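Side-chain contacts in WA352 (Oryza sativa subsp. indica, PDB 5ZT3), which is a mitochondrial protein of rice linked to cytoplasmic male sterility, seen here as a helical C-terminal fragment whose molecular activity is not established: residues G71-S75 with G76-G80; M104-D107 with L108-N112. One frame throughout, in Å; residues are numbered along the deposited sequence.

Both interactions belong to one all-helical fragment of WA352, in its DUF8018 region. Interaction 1 is the turn that leaves helix 45-72 and starts helix 78-81. Interaction 2 is the last turns of helix 98-111, later in the chain. Their centres are about 16 Å apart, yet they touch through L72. This is packing only: L72 CD2 lies 4.1 Å from N112 OD1, which is itself hydrogen-bonded to K68 NZ, and L72 CD1 lies 4.2 Å from L108 CD2. Helix 116-124 packs on both: F118 meets L72 and H73 of interaction 1 and L108 of interaction 2. M69 of helix 45-72 likewise touches both W78 and L108.

Interaction 1 of 2, residues G71-S75 with G76-G80; sequences GLHPS and GDWMG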
ATOM      1  N   GLY A  71     -13.340   6.627   1.515  1.00 12.38           N
ATOM      2  CA  GLY A  71     -14.776   6.826   1.530  1.00 12.43           C
ATOM      3  C   GLY A  71     -15.496   6.003   2.578  1.00 13.85           C
ATOM      4  O   GLY A  71     -16.443   6.493   3.198  1.00 13.90           O
ATOM      5  N   LEU A  72     -15.082   4.748   2.783  1.00 12.24           N
ATOM      6  CA  LEU A  72     -15.725   3.925   3.804  1.00 12.61           C
ATOM      7  C   LEU A  72     -15.418   4.416   5.215  1.00 11.59           C
ATOM      8  O   LEU A  72     -16.217   4.195   6.135  1.00 13.80           O
ATOM      9  CB  LEU A  72     -15.266   2.473   3.683  1.00 14.36           C
ATOM     10  CG  LEU A  72     -15.625   1.740   2.394  1.00 13.03           C
ATOM     11  CD1 LEU A  72     -15.008   0.343   2.389  1.00 16.29           C
ATOM     12  CD2 LEU A  72     -17.140   1.667   2.211  1.00 17.02           C
ATOM     13  N   HIS A  73     -14.283   5.085   5.405  1.00 12.37           N
ATOM     14  CA  HIS A  73     -13.808   5.501   6.722  1.00 10.82           C
ATOM     15  C   HIS A  73     -13.369   6.963   6.667  1.00 11.64           C
ATOM     16  O   HIS A  73     -12.170   7.269   6.687  1.00 11.73           O
ATOM     17  CB  HIS A  73     -12.667   4.586   7.156  1.00 10.96           C
ATOM     18  CG  HIS A  73     -12.171   4.845   8.538  1.00 10.73           C
ATOM     19  ND1 HIS A  73     -10.843   4.725   8.872  1.00 11.80           N
ATOM     20  CD2 HIS A  73     -12.820   5.174   9.679  1.00 14.14           C
ATOM     21  CE1 HIS A  73     -10.685   4.983  10.157  1.00 13.06           C
ATOM     22  NE2 HIS A  73     -11.871   5.262  10.671  1.00 13.48           N
ATOM     23  N   PRO A  74     -14.328   7.898   6.596  1.00 12.48           N
ATOM     24  CA  PRO A  74     -13.952   9.318   6.454  1.00 13.28           C
ATOM     25  C   PRO A  74     -13.132   9.857   7.608  1.00 13.56           C
ATOM     26  O   PRO A  74     -12.365  10.807   7.412  1.00 15.95           O
ATOM     27  CB  PRO A  74     -15.305  10.037   6.330  1.00 14.01           C
ATOM     28  CG  PRO A  74     -16.228   8.993   5.796  1.00 15.05           C
ATOM     29  CD  PRO A  74     -15.768   7.679   6.394  1.00 11.71           C
ATOM     30  N   SER A  75     -13.258   9.270   8.802  1.00 14.51           N
ATOM     31  CA  SER A  75     -12.487   9.704   9.962  1.00 15.81           C
ATOM     32  C   SER A  75     -11.018   9.313   9.875  1.00 15.34           C
ATOM     33  O   SER A  75     -10.189   9.904  10.577  1.00 17.01           O
ATOM     34  CB  SER A  75     -13.097   9.103  11.232  1.00 19.26           C
ATOM     35  OG  SER A  75     -14.355   9.695  11.509  1.00 23.95           O
ATOM     36  N   GLY A  76     -10.684   8.317   9.066  1.00 12.27           N
ATOM     37  CA  GLY A  76      -9.300   7.939   8.913  1.00 12.18           C
ATOM     38  C   GLY A  76      -8.594   8.813   7.894  1.00 11.93           C
ATOM     39  O   GLY A  76      -9.171   9.230   6.888  1.00 12.35           O
ATOM     40  N   ASP A  77      -7.322   9.102   8.160  1.00 12.49           N
ATOM     41  CA  ASP A  77      -6.529   9.896   7.221  1.00 13.66           C
ATOM     42  C   ASP A  77      -5.912   8.963   6.174  1.00 11.66           C
ATOM     43  O   ASP A  77      -4.708   8.709   6.135  1.00 13.51           O
ATOM     44  CB  ASP A  77      -5.487  10.734   7.946  1.00 15.43           C
ATOM     45  CG  ASP A  77      -4.874  11.797   7.049  1.00 20.37           C
ATOM     46  OD1 ASP A  77      -5.152  11.789   5.824  1.00 18.08           O
ATOM     47  OD2 ASP A  77      -4.101  12.631   7.562  1.00 21.55           O
ATOM     48  N   TRP A  78      -6.792   8.465   5.306  1.00 12.26           N
ATOM     49  CA  TRP A  78      -6.408   7.486   4.294  1.00 11.79           C
ATOM     50  C   TRP A  78      -5.539   8.110   3.205  1.00 11.32           C
ATOM     51  O   TRP A  78      -4.474   7.573   2.857  1.00 12.03           O
ATOM     52  CB  TRP A  78      -7.665   6.787   3.756  1.00 11.79           C
ATOM     53  CG  TRP A  78      -8.078   5.768   4.746  1.00 11.13           C
ATOM     54  CD1 TRP A  78      -9.066   5.859   5.690  1.00 12.13           C
ATOM     55  CD2 TRP A  78      -7.423   4.526   4.962  1.00 10.80           C
ATOM     56  NE1 TRP A  78      -9.068   4.724   6.470  1.00 11.01           N
ATOM     57  CE2 TRP A  78      -8.069   3.892   6.040  1.00 10.91           C
ATOM     58  CE3 TRP A  78      -6.362   3.873   4.328  1.00 11.19           C
ATOM     59  CZ2 TRP A  78      -7.668   2.643   6.508  1.00 11.28           C
ATOM     60  CZ3 TRP A  78      -5.964   2.640   4.797  1.00 11.80           C
ATOM     61  CH2 TRP A  78      -6.613   2.035   5.875  1.00 12.25           C
ATOM     62  N   MET A  79      -5.939   9.270   2.680  1.00 13.11           N
ATOM     63  CA  MET A  79      -5.140   9.895   1.632  1.00 13.47           C
ATOM     64  C   MET A  79      -3.798  10.404   2.145  1.00 14.62           C
ATOM     65  O   MET A  79      -2.860  10.532   1.352  1.00 15.19           O
ATOM     66  CB  MET A  79      -5.927  11.006   0.932  1.00 14.52           C
ATOM     67  CG  MET A  79      -7.157  10.502   0.181  1.00 17.91           C
ATOM     68  SD  MET A  79      -6.775   9.190  -1.009  1.00 28.44           S
ATOM     69  CE  MET A  79      -5.838  10.079  -2.234  1.00 34.50           C
ATOM     70  N   GLY A  80      -3.671  10.681   3.439  1.00 14.12           N
ATOM     71  CA  GLY A  80      -2.403  11.149   3.962  1.00 15.35           C
ATOM     72  C   GLY A  80      -1.493  10.051   4.479  1.00 13.59           C
ATOM     73  O   GLY A  80      -0.277  10.111   4.277  1.00 15.37           O
TER
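A type I beta turn from H73 to G76 joins the end of helix 45-72 to helix 78-81, and the side chains of H73 and W78 meet across it. G76 N closes the turn with a hydrogen bond of 3.0 Å to H73 O. The side-chain bond runs from W78 NE1 to H73 ND1, also 3.0 Å, with an N-H...N angle of 163°. It lies close to the planes of both rings, so ND1 accepts at the imidazole edge and the indole gives its N-H from its own rim. The two rings meet rim to rim, their planes 68° apart, and neither covers the face of the other. H73 is the first residue to leave helical geometry after helix 45-72. Its CG sits anti to the backbone N (chi1 -175°), which brings one face of the ring against G76. G76 N then stands over the centre of that imidazole face, 3.5 Å above the plane. G76 CA is 3.5 Å from H73 CE1. Further on, D77 is the centre of an inverse gamma turn and the N-cap of helix 78-81. Its OD1 accepts a weak bond of 3.0 Å from G80 N. The H73 side chain also packs on F118 and V122 of helix 116-124. W78 is buried against M69 and A70 of helix 45-72 and L121 of helix 116-124. Backbone bonds of S75 to R128 and of D77 to R126 tie the turn to the segment that follows helix 116-124.

Interaction 2 of 2, residues M104-D107 with L108-N112; sequences MLDD and LQSRN
D106 O is gripped twice by S110. The backbone S110 N and the hydroxyl S110 OG each donate to D106 O at 2.8 Å, and they arrive from opposite faces of its carbonyl plane. S110 OG sits beside its own backbone N (chi1 -59°), which turns the hydroxyl back to the preceding turn. Q109 N bonds L105 O at 2.8 Å. All this is i to i+4 pairing in the last turns of helix 98-111. The Q109 side chain also reaches back: its extended chain brings NE2 to 3.7 Å from L105 CG, so the amide end lies against the leucine. D107 and R111 form a salt bridge one turn apart, with R111 NH1 to D107 OD1 at 2.9 Å. The bond is bent, with an N-H...O angle of 134°. The arginine comes to OD1 on the anti side, and the carboxylate and guanidinium planes are 60° apart. The other oxygen, D107 OD2, is hydrogen-bonded to T117 OG1 of helix 116-124. Losing the D107 carboxylate to an alanine is likely to leave the R111 guanidinium without this charged partner and T117 OG1 without its mate. On the buried side, L108 packs on I65 and M69 of helix 45-72 and on F118 of helix 116-124.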
ATOM      1  N   MET A 104      -7.442  -8.484   0.203  1.00 13.46           N
ATOM      2  CA  MET A 104      -8.023  -7.389   0.976  1.00 13.69           C
ATOM      3  C   MET A 104      -8.929  -6.522   0.110  1.00 15.47           C
ATOM      4  O   MET A 104     -10.042  -6.162   0.528  1.00 14.53           O
ATOM      5  CB  MET A 104      -6.888  -6.562   1.587  1.00 13.96           C
ATOM      6  CG  MET A 104      -6.101  -7.340   2.638  1.00 14.36           C
ATOM      7  SD  MET A 104      -4.516  -6.628   3.079  1.00 19.31           S
ATOM      8  CE  MET A 104      -5.038  -5.024   3.643  1.00 20.64           C
ATOM      9  N   LEU A 105      -8.482  -6.188  -1.106  1.00 15.22           N
ATOM     10  CA  LEU A 105      -9.311  -5.381  -1.996  1.00 14.51           C
ATOM     11  C   LEU A 105     -10.594  -6.118  -2.365  1.00 15.92           C
ATOM     12  O   LEU A 105     -11.683  -5.522  -2.374  1.00 16.85           O
ATOM     13  CB  LEU A 105      -8.523  -4.994  -3.245  1.00 15.64           C
ATOM     14  CG  LEU A 105      -9.307  -4.117  -4.225  1.00 16.96           C
ATOM     15  CD1 LEU A 105      -9.716  -2.818  -3.562  1.00 20.34           C
ATOM     16  CD2 LEU A 105      -8.510  -3.853  -5.493  1.00 23.66           C
ATOM     17  N   ASP A 106     -10.498  -7.425  -2.637  1.00 16.50           N
ATOM     18  CA  ASP A 106     -11.700  -8.198  -2.946  1.00 15.90           C
ATOM     19  C   ASP A 106     -12.681  -8.180  -1.780  1.00 16.11           C
ATOM     20  O   ASP A 106     -13.900  -8.075  -1.983  1.00 17.12           O
ATOM     21  CB  ASP A 106     -11.335  -9.640  -3.306  1.00 19.65           C
ATOM     22  CG  ASP A 106     -12.548 -10.557  -3.342  1.00 34.82           C
ATOM     23  OD1 ASP A 106     -13.273 -10.536  -4.357  1.00 44.56           O
ATOM     24  OD2 ASP A 106     -12.777 -11.297  -2.360  1.00 38.24           O
ATOM     25  N   ASP A 107     -12.169  -8.298  -0.555  1.00 16.07           N
ATOM     26  CA  ASP A 107     -13.018  -8.286   0.635  1.00 16.12           C
ATOM     27  C   ASP A 107     -13.766  -6.961   0.751  1.00 14.72           C
ATOM     28  O   ASP A 107     -14.978  -6.936   1.008  1.00 16.09           O
ATOM     29  CB  ASP A 107     -12.129  -8.531   1.865  1.00 16.43           C
ATOM     30  CG  ASP A 107     -12.905  -8.940   3.112  1.00 17.35           C
ATOM     31  OD1 ASP A 107     -14.005  -9.515   2.995  1.00 19.10           O
ATOM     32  OD2 ASP A 107     -12.394  -8.709   4.234  1.00 17.61           O
ATOM     33  N   LEU A 108     -13.055  -5.845   0.563  1.00 14.26           N
ATOM     34  CA  LEU A 108     -13.683  -4.528   0.602  1.00 15.68           C
ATOM     35  C   LEU A 108     -14.681  -4.352  -0.533  1.00 19.33           C
ATOM     36  O   LEU A 108     -15.767  -3.800  -0.329  1.00 18.36           O
ATOM     37  CB  LEU A 108     -12.617  -3.439   0.515  1.00 15.44           C
ATOM     38  CG  LEU A 108     -11.645  -3.352   1.679  1.00 14.19           C
ATOM     39  CD1 LEU A 108     -10.561  -2.346   1.343  1.00 16.34           C
ATOM     40  CD2 LEU A 108     -12.374  -2.941   2.948  1.00 15.74           C
ATOM     41  N   GLN A 109     -14.330  -4.792  -1.739  1.00 16.49           N
ATOM     42  CA  GLN A 109     -15.244  -4.621  -2.863  1.00 21.09           C
ATOM     43  C   GLN A 109     -16.498  -5.467  -2.689  1.00 21.58           C
ATOM     44  O   GLN A 109     -17.592  -5.054  -3.086  1.00 24.85           O
ATOM     45  CB  GLN A 109     -14.532  -4.956  -4.168  1.00 23.45           C
ATOM     46  CG  GLN A 109     -13.588  -3.867  -4.624  1.00 26.58           C
ATOM     47  CD  GLN A 109     -12.726  -4.289  -5.797  1.00 34.38           C
ATOM     48  OE1 GLN A 109     -12.603  -5.479  -6.100  1.00 38.17           O
ATOM     49  NE2 GLN A 109     -12.127  -3.315  -6.467  1.00 34.20           N
ATOM     50  N   SER A 110     -16.360  -6.643  -2.074  1.00 20.88           N
ATOM     51  CA  SER A 110     -17.488  -7.557  -1.945  1.00 23.58           C
ATOM     52  C   SER A 110     -18.383  -7.183  -0.772  1.00 21.52           C
ATOM     53  O   SER A 110     -19.613  -7.286  -0.872  1.00 23.20           O
ATOM     54  CB  SER A 110     -16.979  -8.990  -1.779  1.00 25.55           C
ATOM     55  OG  SER A 110     -16.193  -9.387  -2.893  1.00 33.70           O
ATOM     56  N   ARG A 111     -17.797  -6.738   0.342  1.00 19.51           N
ATOM     57  CA  ARG A 111     -18.539  -6.577   1.585  1.00 18.78           C
ATOM     58  C   ARG A 111     -18.460  -5.186   2.204  1.00 17.58           C
ATOM     59  O   ARG A 111     -19.162  -4.929   3.188  1.00 18.01           O
ATOM     60  CB  ARG A 111     -18.100  -7.628   2.617  1.00 21.48           C
ATOM     61  CG  ARG A 111     -18.501  -9.050   2.237  1.00 28.27           C
ATOM     62  CD  ARG A 111     -17.726 -10.077   3.037  1.00 39.97           C
ATOM     63  NE  ARG A 111     -17.826 -11.411   2.451  1.00 47.58           N
ATOM     64  CZ  ARG A 111     -16.841 -12.001   1.781  1.00 48.35           C
ATOM     65  NH1 ARG A 111     -15.684 -11.373   1.610  1.00 44.70           N
ATOM     66  NH2 ARG A 111     -17.013 -13.215   1.277  1.00 50.41           N
ATOM     67  N   ASN A 112     -17.624  -4.296   1.678  1.00 16.54           N
ATOM     68  CA  ASN A 112     -17.590  -2.886   2.087  1.00 15.98           C
ATOM     69  C   ASN A 112     -17.371  -2.787   3.592  1.00 16.96           C
ATOM     70  O   ASN A 112     -16.442  -3.432   4.113  1.00 17.56           O
ATOM     71  CB  ASN A 112     -18.819  -2.175   1.537  1.00 18.63           C
ATOM     72  CG  ASN A 112     -18.776  -2.051   0.037  1.00 26.21           C
ATOM     73  OD1 ASN A 112     -18.053  -1.217  -0.504  1.00 28.46           O
ATOM     74  ND2 ASN A 112     -19.553  -2.879  -0.647  1.00 32.31           N
TER